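Local coordinates for DltD domain-containing protein (Beauveria bassiana, PDB 7D78) that probably acts as a thioesterase and polyketide cyclase that closes medium-ring lactones, at residues W131-G136 with M155-L160; G137-C142 with A243-K248; V259-P264 with A277-F282. One frame throughout, in Å; residues are numbered along the deposited sequence. Where two conformers were deposited one is given.

From the N terminus, strand 127-133 supplies 131-136, which runs directly into 137-142 on helix 135-146. Contact 1 closes the first loop when strand 150-156 returns beside strand 127-133, completing a beta-alpha-beta unit. Contact 2 closes about a hundred residues later, where 243-248 folds back on the same helix, so the two contacts cross along the chain. They also touch: T138 OG1 meets I159 O, and the rings of F135 and W245 meet. Contact 3 follows in series, joining strand 259-264 to helix 272-281. Its strand neighbours 150-156 in the central sheet, and M155 N and C157 N meet L260 O and V262 O.

Contact 1 of 3, residues W131-G136 with M155-L160; sequences WGMSFG and MVCPIL
V156 is held by 131-136 through both its backbone N and its backbone O: the N donates to G132 O at 2.9 Å, and the O accepts S134 N at 2.7 Å. These bonds pair the parallel strands up to their last residues. The side chain of V156 shares a face of the sheet with W131 and M133. Its CG1 stands anti to the backbone N (chi1 179°), leaving CG2 beside that N and turned to the indole, where it meets W131 CZ2 at 3.8 Å. M312 of helix 305-319 packs against both W131 and V156, while M155 projects from the other face onto helix 135-146. M133, with its chain extended, touches C157 through CG, near its base, 4.0 Å from C157 SG.

Beyond M133 the chain turns sharply into the helix. G132, S134 and G136 fit the GxSxG nucleophile elbow of alpha/beta hydrolases, and S134 has the positive phi (63°) expected at its apex. The chain beyond the second strand continues alongside the turn: S134 CA approaches C157 O at 3.2 Å, and P158 CA approaches S134 O at 3.5 Å, both as CA-H...O contacts. S134 swings OG across from its backbone N (chi1 -178°), presenting its hydroxyl beyond C157 to I159, whose CD1 lies 3.4 Å from OG. That hydroxyl is hydrogen-bonded to H296 NE2 and to a bound glycerol, consistent with S134 being the nucleophile of a Ser-His-Asp triad, with I159 CD1 forming an apolar flank beside it.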
loop_
_atom_site.group_PDB
_atom_site.type_symbol
_atom_site.label_atom_id
_atom_site.label_comp_id
_atom_site.label_asym_id
_atom_site.label_seq_id
_atom_site.Cartn_x
_atom_site.Cartn_y
_atom_site.Cartn_z
ATOM N N TRP A 131 2.598 10.962 17.503
ATOM C CA TRP A 131 3.445 10.182 18.394
ATOM C C TRP A 131 3.109 8.719 18.155
ATOM O O TRP A 131 1.932 8.363 18.061
ATOM C CB TRP A 131 3.171 10.585 19.854
ATOM C CG TRP A 131 4.046 9.987 20.931
ATOM C CD1 TRP A 131 5.021 10.633 21.642
ATOM C CD2 TRP A 131 3.979 8.655 21.464
ATOM N NE1 TRP A 131 5.577 9.784 22.567
ATOM C CE2 TRP A 131 4.955 8.563 22.480
ATOM C CE3 TRP A 131 3.196 7.527 21.173
ATOM C CZ2 TRP A 131 5.176 7.385 23.204
ATOM C CZ3 TRP A 131 3.418 6.350 21.902
ATOM C CH2 TRP A 131 4.396 6.296 22.904
ATOM N N GLY A 132 4.119 7.878 18.038
ATOM C CA GLY A 132 3.867 6.470 17.784
ATOM C C GLY A 132 4.922 5.602 18.422
ATOM O O GLY A 132 6.104 5.960 18.463
ATOM N N MET A 133 4.496 4.438 18.908
ATOM C CA MET A 133 5.405 3.462 19.487
ATOM C C MET A 133 5.488 2.226 18.605
ATOM O O MET A 133 4.458 1.703 18.164
ATOM C CB MET A 133 4.968 3.049 20.889
ATOM C CG MET A 133 5.914 2.024 21.509
ATOM S SD MET A 133 5.843 2.134 23.290
ATOM C CE MET A 133 6.921 0.774 23.756
ATOM N N SER A 134 6.712 1.757 18.364
ATOM C CA SER A 134 6.952 0.491 17.667
ATOM C C SER A 134 6.382 0.638 16.259
ATOM O O SER A 134 6.651 1.665 15.611
ATOM C CB SER A 134 6.378 -0.652 18.501
ATOM O OG SER A 134 6.628 -1.907 17.891
ATOM N N PHE A 135 5.625 -0.340 15.756
ATOM C CA PHE A 135 4.866 -0.264 14.509
ATOM C C PHE A 135 4.121 1.067 14.361
ATOM O O PHE A 135 4.077 1.644 13.264
ATOM C CB PHE A 135 3.891 -1.454 14.477
ATOM C CG PHE A 135 3.306 -1.754 13.129
ATOM C CD1 PHE A 135 3.976 -2.579 12.243
ATOM C CD2 PHE A 135 2.045 -1.279 12.780
ATOM C CE1 PHE A 135 3.428 -2.886 11.002
ATOM C CE2 PHE A 135 1.492 -1.576 11.534
ATOM C CZ PHE A 135 2.186 -2.379 10.645
ATOM N N GLY A 136 3.545 1.570 15.459
ATOM C CA GLY A 136 2.798 2.817 15.398
ATOM C C GLY A 136 3.654 4.044 15.129
ATOM O O GLY A 136 3.165 5.038 14.579
ATOM N N MET A 155 8.830 9.228 17.151
ATOM C CA MET A 155 8.846 7.793 16.906
ATOM C C MET A 155 9.612 7.114 18.030
ATOM O O MET A 155 10.793 7.409 18.256
ATOM C CB MET A 155 9.489 7.463 15.562
ATOM C CG MET A 155 8.686 7.913 14.353
ATOM S SD MET A 155 9.457 7.330 12.836
ATOM C CE MET A 155 10.886 8.398 12.737
ATOM N N VAL A 156 8.948 6.202 18.721
ATOM C CA VAL A 156 9.581 5.387 19.748
ATOM C C VAL A 156 9.762 3.987 19.183
ATOM O O VAL A 156 8.792 3.363 18.738
ATOM C CB VAL A 156 8.750 5.373 21.038
ATOM C CG1 VAL A 156 9.409 4.484 22.094
ATOM C CG2 VAL A 156 8.564 6.791 21.536
ATOM N N CYS A 157 11.009 3.509 19.191
ATOM C CA CYS A 157 11.422 2.199 18.689
ATOM C C CYS A 157 10.688 1.800 17.398
ATOM O O CYS A 157 10.078 0.728 17.337
ATOM C CB CYS A 157 11.259 1.126 19.762
ATOM S SG CYS A 157 9.563 0.873 20.402
ATOM N N PRO A 158 10.736 2.635 16.359
ATOM C CA PRO A 158 10.034 2.281 15.117
ATOM C C PRO A 158 10.557 0.976 14.529
ATOM O O PRO A 158 11.755 0.693 14.567
ATOM C CB PRO A 158 10.330 3.466 14.191
ATOM C CG PRO A 158 11.595 4.058 14.722
ATOM C CD PRO A 158 11.511 3.880 16.215
ATOM N N ILE A 159 9.635 0.172 13.985
ATOM C CA ILE A 159 9.964 -1.056 13.271
ATOM C C ILE A 159 9.908 -0.767 11.775
ATOM O O ILE A 159 8.892 -0.276 11.266
ATOM C CB ILE A 159 9.007 -2.204 13.626
ATOM C CG1 ILE A 159 9.178 -2.659 15.075
ATOM C CG2 ILE A 159 9.353 -3.407 12.773
ATOM C CD1 ILE A 159 8.165 -3.756 15.477
ATOM N N LEU A 160 10.983 -1.102 11.055
ATOM C CA LEU A 160 11.127 -0.685 9.670
ATOM C C LEU A 160 11.278 -1.823 8.672
ATOM O O LEU A 160 11.363 -1.557 7.463
ATOM C CB LEU A 160 12.322 0.269 9.539
ATOM C CG LEU A 160 12.211 1.530 10.394
ATOM C CD1 LEU A 160 13.585 2.185 10.530
ATOM C CD2 LEU A 160 11.217 2.498 9.770
#

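Contact 2 of 3, residues G137-C142 with A243-K248; sequences GTVSAC and AWWQPK
The indole of W245 meets C142 at its edge, where the sulfur lies near the ring plane, and carries P247 CB over one face, 3.8 Å above the plane and displaced toward the rim. At the far end of the six-membered ring, T138 CG2 approaches CH2 obliquely at 3.4 Å, and V139 CG2 reaches the same carbon at 4.1 Å. T138 CG2 also touches P247 CB at 3.5 Å, so one methyl fits into the angle between indole and proline. The first torsion of W245 places CG anti to the backbone N (chi1 -160°) and sets the ring against helix 135-146 from the link between helices 238-244 and 247-251. F135 and F162 also meet the indole, and P103 and L104 bring helix 103-118 against it. Without the indole, as with an alanine here, T138, C142 and P247 would probably face a gap and F135 would lose a ring neighbour. The dimer interface is close by, since C142 also packs on W244 of the second subunit. T138 turns its hydroxyl elsewhere, to I159 O, which leaves its methyl for the indole. At the ring edge the only hydrogen bond between these segments is weak, from W245 NE1 to C142 SG at 3.6 Å with an N-H...S angle of 142°; the buried indole N-H is thus offered at best a weak sulfur acceptor here, and the junction probably depends mainly on apolar contact.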
loop_
_atom_site.group_PDB
_atom_site.type_symbol
_atom_site.label_atom_id
_atom_site.label_comp_id
_atom_site.label_asym_id
_atom_site.label_seq_id
_atom_site.Cartn_x
_atom_site.Cartn_y
_atom_site.Cartn_z
ATOM N N GLY A 137 4.922 4.018 15.541
ATOM C CA GLY A 137 5.815 5.109 15.176
ATOM C C GLY A 137 6.059 5.168 13.680
ATOM O O GLY A 137 6.100 6.251 13.085
ATOM N N THR A 138 6.207 3.999 13.050
ATOM C CA THR A 138 6.417 3.953 11.607
ATOM C C THR A 138 5.157 4.386 10.864
ATOM O O THR A 138 5.233 5.129 9.880
ATOM C CB THR A 138 6.850 2.541 11.205
ATOM O OG1 THR A 138 7.916 2.116 12.066
ATOM C CG2 THR A 138 7.329 2.489 9.755
ATOM N N VAL A 139 3.992 3.941 11.338
ATOM C CA VAL A 139 2.715 4.378 10.768
ATOM C C VAL A 139 2.587 5.892 10.872
ATOM O O VAL A 139 2.155 6.565 9.926
ATOM C CB VAL A 139 1.546 3.668 11.484
ATOM C CG1 VAL A 139 0.213 4.374 11.177
ATOM C CG2 VAL A 139 1.474 2.195 11.092
ATOM N N SER A 140 2.956 6.449 12.032
ATOM C CA SER A 140 2.824 7.886 12.234
ATOM C C SER A 140 3.701 8.664 11.256
ATOM O O SER A 140 3.312 9.735 10.780
ATOM C CB SER A 140 3.186 8.258 13.679
ATOM O OG SER A 140 2.333 7.639 14.626
ATOM N N ALA A 141 4.889 8.147 10.956
ATOM C CA ALA A 141 5.760 8.820 9.997
ATOM C C ALA A 141 5.112 8.890 8.619
ATOM O O ALA A 141 5.219 9.909 7.932
ATOM C CB ALA A 141 7.099 8.103 9.909
ATOM N N CYS A 142 4.457 7.805 8.193
ATOM C CA CYS A 142 3.796 7.806 6.890
ATOM C C CYS A 142 2.679 8.837 6.848
ATOM O O CYS A 142 2.515 9.540 5.843
ATOM C CB CYS A 142 3.244 6.412 6.564
ATOM S SG CYS A 142 4.511 5.119 6.506
ATOM N N ALA A 243 3.880 -7.050 3.123
ATOM C CA ALA A 243 4.725 -7.321 1.963
ATOM C C ALA A 243 4.794 -6.110 1.045
ATOM O O ALA A 243 5.843 -5.829 0.457
ATOM C CB ALA A 243 4.201 -8.536 1.196
ATOM N N TRP A 244 3.665 -5.408 0.895
ATOM C CA TRP A 244 3.576 -4.242 0.024
ATOM C C TRP A 244 4.297 -3.035 0.616
ATOM O O TRP A 244 4.884 -2.240 -0.125
ATOM C CB TRP A 244 2.111 -3.860 -0.196
ATOM C CG TRP A 244 1.169 -4.849 -0.881
ATOM C CD1 TRP A 244 -0.163 -5.014 -0.599
ATOM C CD2 TRP A 244 1.457 -5.743 -1.968
ATOM N NE1 TRP A 244 -0.713 -5.949 -1.435
ATOM C CE2 TRP A 244 0.254 -6.413 -2.284
ATOM C CE3 TRP A 244 2.606 -6.038 -2.707
ATOM C CZ2 TRP A 244 0.175 -7.368 -3.298
ATOM C CZ3 TRP A 244 2.527 -6.976 -3.713
ATOM C CH2 TRP A 244 1.318 -7.639 -3.997
ATOM N N TRP A 245 4.256 -2.892 1.940
ATOM C CA TRP A 245 4.711 -1.686 2.618
ATOM C C TRP A 245 6.214 -1.516 2.471
ATOM O O TRP A 245 6.984 -2.441 2.752
ATOM C CB TRP A 245 4.349 -1.771 4.097
ATOM C CG TRP A 245 4.312 -0.480 4.857
ATOM C CD1 TRP A 245 4.099 0.779 4.357
ATOM C CD2 TRP A 245 4.453 -0.330 6.276
ATOM N NE1 TRP A 245 4.096 1.703 5.389
ATOM C CE2 TRP A 245 4.318 1.046 6.571
ATOM C CE3 TRP A 245 4.676 -1.233 7.329
ATOM C CZ2 TRP A 245 4.393 1.539 7.874
ATOM C CZ3 TRP A 245 4.747 -0.744 8.618
ATOM C CH2 TRP A 245 4.597 0.633 8.883
ATOM N N GLN A 246 6.633 -0.325 2.052
ATOM C CA GLN A 246 8.048 0.031 1.957
ATOM C C GLN A 246 8.297 1.278 2.801
ATOM O O GLN A 246 8.522 2.368 2.261
ATOM C CB GLN A 246 8.447 0.258 0.500
ATOM C CG GLN A 246 8.015 -0.892 -0.425
ATOM C CD GLN A 246 8.755 -2.156 -0.109
ATOM O OE1 GLN A 246 9.947 -2.115 0.202
ATOM N NE2 GLN A 246 8.059 -3.295 -0.164
ATOM N N PRO A 247 8.254 1.152 4.133
ATOM C CA PRO A 247 8.265 2.358 4.979
ATOM C C PRO A 247 9.564 3.138 4.921
ATOM O O PRO A 247 9.534 4.368 5.066
ATOM C CB PRO A 247 8.010 1.805 6.387
ATOM C CG PRO A 247 8.456 0.378 6.322
ATOM C CD PRO A 247 8.148 -0.086 4.924
ATOM N N LYS A 248 10.707 2.466 4.734
ATOM C CA LYS A 248 11.956 3.202 4.569
ATOM C C LYS A 248 11.863 4.182 3.412
ATOM O O LYS A 248 12.421 5.284 3.486
ATOM C CB LYS A 248 13.130 2.240 4.366
ATOM C CG LYS A 248 13.386 1.341 5.564
ATOM C CD LYS A 248 14.529 0.357 5.305
ATOM C CE LYS A 248 14.762 -0.555 6.504
ATOM N NZ LYS A 248 15.750 -1.632 6.204
#

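Contact 3 of 3, residues V259-P264 with A277-F282; sequences VLMVTP and AAFELF
V259 and M261 face helix 272-281 from the strand and meet two phenylalanines, F282 and F279. V259 CG1 sits over one face of the F282 ring, 4.0 Å from its centroid and 23° off the normal, a CH-pi contact. The valine holds this methyl in the crowded position between its backbone N and carbonyl carbon (chi1 49°), while V259 CG2 lies 4.0 Å from F282 CE2. On the opposite face A278 O lies 3.8 Å above the ring plane, offset toward the rim, so the ring is sandwiched between strand and helix. M261 extends straight from the strand and then bends at its end (chi3 -58°), bringing CE to 3.7 Å from F279 CB. The same methyl reaches the edge of the other ring, 4.3 Å from F282 CE2, and thus bridges the two aromatics. M261 SD lies 5.5 Å from the centroid of the F279 ring, approaching obliquely in a Met-aromatic contact, and M261 CB is 3.8 Å from F279 CD1.

Farther out, F282 N bonds to F279 O. K286, at the start of the next strand, donates through NZ to the backbone O of both phenylalanines and forms a cation-pi contact with F279, tying this part of the helix to the sheet. F288 meets the F279 ring, and M155 on the neighbouring strand packs against V259, M261 and F282. Helix and strand belong to the beta-alpha-beta unit ending in strand 286-291. Between the two segments the grip is almost wholly apolar, so shape and dispersion probably set how the helix lies on the sheet, with K286 adding a polar anchor.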
loop_
_atom_site.group_PDB
_atom_site.type_symbol
_atom_site.label_atom_id
_atom_site.label_comp_id
_atom_site.label_asym_id
_atom_site.label_seq_id
_atom_site.Cartn_x
_atom_site.Cartn_y
_atom_site.Cartn_z
ATOM N N VAL A 259 11.524 15.810 13.834
ATOM C CA VAL A 259 11.356 14.412 14.211
ATOM C C VAL A 259 12.260 14.076 15.386
ATOM O O VAL A 259 13.466 14.350 15.358
ATOM C CB VAL A 259 11.615 13.458 13.025
ATOM C CG1 VAL A 259 12.926 13.794 12.319
ATOM C CG2 VAL A 259 11.600 11.988 13.495
ATOM N N LEU A 260 11.676 13.457 16.401
ATOM C CA LEU A 260 12.401 12.878 17.521
ATOM C C LEU A 260 12.274 11.367 17.433
ATOM O O LEU A 260 11.158 10.843 17.342
ATOM C CB LEU A 260 11.837 13.376 18.856
ATOM C CG LEU A 260 12.282 12.590 20.086
ATOM C CD1 LEU A 260 13.764 12.853 20.346
ATOM C CD2 LEU A 260 11.433 12.993 21.290
ATOM N N MET A 261 13.405 10.669 17.439
ATOM C CA MET A 261 13.409 9.216 17.508
ATOM C C MET A 261 14.019 8.756 18.825
ATOM O O MET A 261 15.115 9.197 19.200
ATOM C CB MET A 261 14.185 8.603 16.345
ATOM C CG MET A 261 14.178 7.081 16.376
ATOM S SD MET A 261 15.097 6.372 15.000
ATOM C CE MET A 261 14.231 7.077 13.600
ATOM N N VAL A 262 13.318 7.857 19.506
ATOM C CA VAL A 262 13.790 7.219 20.728
ATOM C C VAL A 262 14.033 5.747 20.423
ATOM O O VAL A 262 13.089 5.003 20.121
ATOM C CB VAL A 262 12.783 7.386 21.872
ATOM C CG1 VAL A 262 13.304 6.711 23.145
ATOM C CG2 VAL A 262 12.486 8.865 22.107
ATOM N N THR A 263 15.293 5.321 20.520
ATOM C CA THR A 263 15.706 3.975 20.166
ATOM C C THR A 263 16.235 3.249 21.392
ATOM O O THR A 263 17.107 3.789 22.094
ATOM C CB THR A 263 16.793 4.021 19.078
ATOM O OG1 THR A 263 16.223 4.518 17.863
ATOM C CG2 THR A 263 17.395 2.626 18.830
ATOM N N PRO A 264 15.755 2.036 21.685
ATOM C CA PRO A 264 16.311 1.275 22.810
ATOM C C PRO A 264 17.654 0.681 22.418
ATOM O O PRO A 264 17.785 0.072 21.352
ATOM C CB PRO A 264 15.268 0.174 23.057
ATOM C CG PRO A 264 14.143 0.418 22.026
ATOM C CD PRO A 264 14.747 1.250 20.949
ATOM N N ALA A 277 19.829 4.091 10.927
ATOM C CA ALA A 277 20.018 4.341 9.501
ATOM C C ALA A 277 18.915 5.235 8.950
ATOM O O ALA A 277 19.182 6.155 8.167
ATOM C CB ALA A 277 20.075 3.013 8.743
ATOM N N ALA A 278 17.664 4.989 9.353
ATOM C CA ALA A 278 16.580 5.859 8.913
ATOM C C ALA A 278 16.744 7.259 9.486
ATOM O O ALA A 278 16.582 8.251 8.765
ATOM C CB ALA A 278 15.223 5.268 9.310
ATOM N N PHE A 279 17.082 7.357 10.777
ATOM C CA PHE A 279 17.222 8.668 11.409
ATOM C C PHE A 279 18.289 9.508 10.720
ATOM O O PHE A 279 18.118 10.724 10.549
ATOM C CB PHE A 279 17.559 8.524 12.894
ATOM C CG PHE A 279 17.666 9.844 13.607
ATOM C CD1 PHE A 279 16.535 10.482 14.078
ATOM C CD2 PHE A 279 18.897 10.473 13.759
ATOM C CE1 PHE A 279 16.623 11.709 14.718
ATOM C CE2 PHE A 279 18.994 11.705 14.391
ATOM C CZ PHE A 279 17.858 12.322 14.872
ATOM N N GLU A 280 19.407 8.882 10.343
ATOM C CA GLU A 280 20.503 9.621 9.724
ATOM C C GLU A 280 20.065 10.312 8.440
ATOM O O GLU A 280 20.617 11.357 8.084
ATOM C CB GLU A 280 21.683 8.685 9.436
ATOM C CG GLU A 280 22.756 8.683 10.522
ATOM C CD GLU A 280 23.749 7.535 10.365
ATOM O OE1 GLU A 280 23.997 6.807 11.357
ATOM O OE2 GLU A 280 24.283 7.361 9.247
ATOM N N LEU A 281 19.073 9.757 7.738
ATOM C CA LEU A 281 18.672 10.314 6.451
ATOM C C LEU A 281 17.883 11.614 6.567
ATOM O O LEU A 281 17.861 12.388 5.605
ATOM C CB LEU A 281 17.842 9.296 5.672
ATOM C CG LEU A 281 18.586 8.017 5.287
ATOM C CD1 LEU A 281 17.665 7.093 4.493
ATOM C CD2 LEU A 281 19.835 8.364 4.489
ATOM N N PHE A 282 17.223 11.862 7.697
ATOM C CA PHE A 282 16.354 13.030 7.808
ATOM C C PHE A 282 17.166 14.313 7.631
ATOM O O PHE A 282 18.166 14.508 8.334
ATOM C CB PHE A 282 15.645 13.052 9.164
ATOM C CG PHE A 282 14.585 11.986 9.330
ATOM C CD1 PHE A 282 13.529 11.884 8.438
ATOM C CD2 PHE A 282 14.634 11.101 10.400
ATOM C CE1 PHE A 282 12.537 10.906 8.603
ATOM C CE2 PHE A 282 13.649 10.121 10.572
ATOM C CZ PHE A 282 12.603 10.027 9.667
#